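Local atomic coordinates of adhesion G-protein coupled receptor G6 (Danio rerio, PDB entry 6V55), a protein that probably acts in cell adhesion and signalling during myelination, as an adhesion G-protein-coupled receptor with a large, calcium-binding extracellular region. Residues A[615-620]-A[664-669]. Residues are numbered along the deposited sequence; the frame is centred on the assembly and turned at random.
Sequences LDTTNF and SQIEKV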
loop_
_atom_site.group_PDB
_atom_site.type_symbol
_atom_site.label_atom_id
_atom_site.label_comp_id
_atom_site.label_asym_id
_atom_site.label_seq_id
_atom_site.Cartn_x
_atom_site.Cartn_y
_atom_site.Cartn_z
ATOM N N LEU A 615 -44.005 -15.503 -26.941
ATOM C CA LEU A 615 -45.435 -15.298 -27.177
ATOM C C LEU A 615 -45.884 -16.245 -28.281
ATOM O O LEU A 615 -45.390 -16.164 -29.413
ATOM C CB LEU A 615 -45.755 -13.846 -27.571
ATOM C CG LEU A 615 -47.180 -13.219 -27.547
ATOM C CD1 LEU A 615 -47.135 -11.712 -27.682
ATOM C CD2 LEU A 615 -48.149 -13.669 -28.644
ATOM N N ASP A 616 -46.890 -17.060 -27.975
ATOM C CA ASP A 616 -47.567 -17.870 -28.979
ATOM C C ASP A 616 -48.742 -17.087 -29.560
ATOM O O ASP A 616 -49.715 -16.801 -28.853
ATOM C CB ASP A 616 -48.046 -19.182 -28.370
ATOM C CG ASP A 616 -48.348 -20.224 -29.419
ATOM O OD1 ASP A 616 -48.025 -19.986 -30.606
ATOM O OD2 ASP A 616 -48.892 -21.286 -29.056
ATOM N N THR A 617 -48.662 -16.752 -30.848
ATOM C CA THR A 617 -49.722 -15.962 -31.466
ATOM C C THR A 617 -51.002 -16.758 -31.723
ATOM O O THR A 617 -52.043 -16.147 -31.962
ATOM C CB THR A 617 -49.228 -15.322 -32.776
ATOM O OG1 THR A 617 -48.429 -16.249 -33.525
ATOM C CG2 THR A 617 -48.389 -14.084 -32.481
ATOM N N THR A 618 -50.966 -18.092 -31.651
ATOM C CA THR A 618 -52.174 -18.883 -31.880
ATOM C C THR A 618 -53.041 -18.926 -30.627
ATOM O O THR A 618 -54.212 -18.519 -30.648
ATOM C CB THR A 618 -51.808 -20.301 -32.315
ATOM O OG1 THR A 618 -51.546 -21.094 -31.151
ATOM C CG2 THR A 618 -50.567 -20.287 -33.219
ATOM N N ASN A 619 -52.481 -19.436 -29.530
ATOM C CA ASN A 619 -53.110 -19.302 -28.227
ATOM C C ASN A 619 -52.480 -18.087 -27.550
ATOM O O ASN A 619 -51.553 -18.191 -26.747
ATOM C CB ASN A 619 -52.939 -20.579 -27.406
ATOM C CG ASN A 619 -53.806 -20.591 -26.104
ATOM O OD1 ASN A 619 -54.361 -19.566 -25.665
ATOM N ND2 ASN A 619 -53.934 -21.779 -25.505
ATOM N N PHE A 620 -52.996 -16.920 -27.884
ATOM C CA PHE A 620 -52.782 -15.737 -27.065
ATOM C C PHE A 620 -54.153 -15.329 -26.541
ATOM O O PHE A 620 -55.015 -14.893 -27.310
ATOM C CB PHE A 620 -52.094 -14.599 -27.830
ATOM C CG PHE A 620 -51.863 -13.349 -26.983
ATOM C CD1 PHE A 620 -50.767 -13.267 -26.129
ATOM C CD2 PHE A 620 -52.768 -12.271 -27.021
ATOM C CE1 PHE A 620 -50.546 -12.124 -25.342
ATOM C CE2 PHE A 620 -52.572 -11.134 -26.222
ATOM C CZ PHE A 620 -51.451 -11.061 -25.385
ATOM N N SER A 664 -49.036 -10.451 -42.164
ATOM C CA SER A 664 -47.630 -10.090 -42.278
ATOM C C SER A 664 -47.081 -9.570 -40.954
ATOM O O SER A 664 -45.947 -9.893 -40.582
ATOM C CB SER A 664 -47.443 -9.043 -43.375
ATOM O OG SER A 664 -46.370 -8.167 -43.041
ATOM N N GLN A 665 -47.868 -8.774 -40.224
ATOM C CA GLN A 665 -47.391 -8.269 -38.943
ATOM C C GLN A 665 -47.456 -9.340 -37.863
ATOM O O GLN A 665 -46.564 -9.404 -37.011
ATOM C CB GLN A 665 -48.182 -7.025 -38.523
ATOM C CG GLN A 665 -47.789 -5.762 -39.301
ATOM C CD GLN A 665 -48.864 -4.658 -39.307
ATOM O OE1 GLN A 665 -50.039 -4.887 -39.642
ATOM N NE2 GLN A 665 -48.444 -3.444 -38.963
ATOM N N ILE A 666 -48.455 -10.224 -37.915
ATOM C CA ILE A 666 -48.656 -11.179 -36.830
ATOM C C ILE A 666 -47.636 -12.318 -36.853
ATOM O O ILE A 666 -47.451 -12.995 -35.834
ATOM C CB ILE A 666 -50.117 -11.667 -36.875
ATOM C CG1 ILE A 666 -50.562 -12.190 -35.518
ATOM C CG2 ILE A 666 -50.346 -12.723 -37.937
ATOM C CD1 ILE A 666 -51.976 -11.787 -35.215
ATOM N N GLU A 667 -46.934 -12.522 -37.965
ATOM C CA GLU A 667 -45.857 -13.493 -38.000
ATOM C C GLU A 667 -44.535 -12.897 -37.573
ATOM O O GLU A 667 -43.595 -13.644 -37.309
ATOM C CB GLU A 667 -45.708 -14.086 -39.397
ATOM C CG GLU A 667 -46.613 -15.264 -39.654
ATOM C CD GLU A 667 -47.238 -15.192 -41.028
ATOM O OE1 GLU A 667 -48.260 -15.881 -41.255
ATOM O OE2 GLU A 667 -46.702 -14.438 -41.878
ATOM N N LYS A 668 -44.438 -11.581 -37.470
ATOM C CA LYS A 668 -43.270 -10.958 -36.872
ATOM C C LYS A 668 -43.395 -10.809 -35.355
ATOM O O LYS A 668 -42.583 -10.105 -34.742
ATOM C CB LYS A 668 -43.013 -9.594 -37.531
ATOM C CG LYS A 668 -42.862 -9.704 -39.049
ATOM C CD LYS A 668 -42.889 -8.354 -39.747
ATOM C CE LYS A 668 -42.932 -8.500 -41.280
ATOM N NZ LYS A 668 -42.937 -7.187 -42.013
ATOM N N VAL A 669 -44.390 -11.447 -34.739
ATOM C CA VAL A 669 -44.625 -11.356 -33.304
ATOM C C VAL A 669 -44.203 -12.682 -32.677
ATOM O O VAL A 669 -44.874 -13.712 -32.832
ATOM C CB VAL A 669 -46.086 -11.012 -32.989
ATOM C CG1 VAL A 669 -46.331 -11.028 -31.490
ATOM C CG2 VAL A 669 -46.431 -9.644 -33.555
HETATM O O HOH W 1 -45.941 -15.451 -34.873
#
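Thr617, in the loop after strand 608-614, packs on Ile666 and Val669, and its side chain splits into an apolar and a polar branch. Its CB is directed toward 664-669. From there the methyl CG2, anti to the carbonyl carbon, packs against Val669, lying 3.8 Å from Val669 CG1 and 4.2 Å from Ile666 CG1. The same methyl rests near two carbonyl oxygens, each at 3.6 Å: Ile666 O and Val669 O. The other branch, OG1, set between the backbone N and the carbonyl carbon (chi1 41°), is thereby turned to a water at 2.9 Å, to which it donates its hydrogen. That water in turn donates to Ile666 O at 3.0 Å and to Val669 O at 2.9 Å, tying the hydroxyl to both carbonyls without a direct protein hydrogen bond. Deeper in, Leu615 CD1 meets Val669 CG1 at 4.0 Å, both residues being buried. The backbones of Leu615 and Ser670 are hydrogen-bonded just past the paired strands 608-614 and 671-677, so the contact joins the segments beside the end of this strand pair, in what is probably the GAIN domain. Leu658 touches both Thr617 and Ile666. Direct apolar packing plus one bridging water, which spends both its hydrogens on backbone oxygens, thus holds the two segments together.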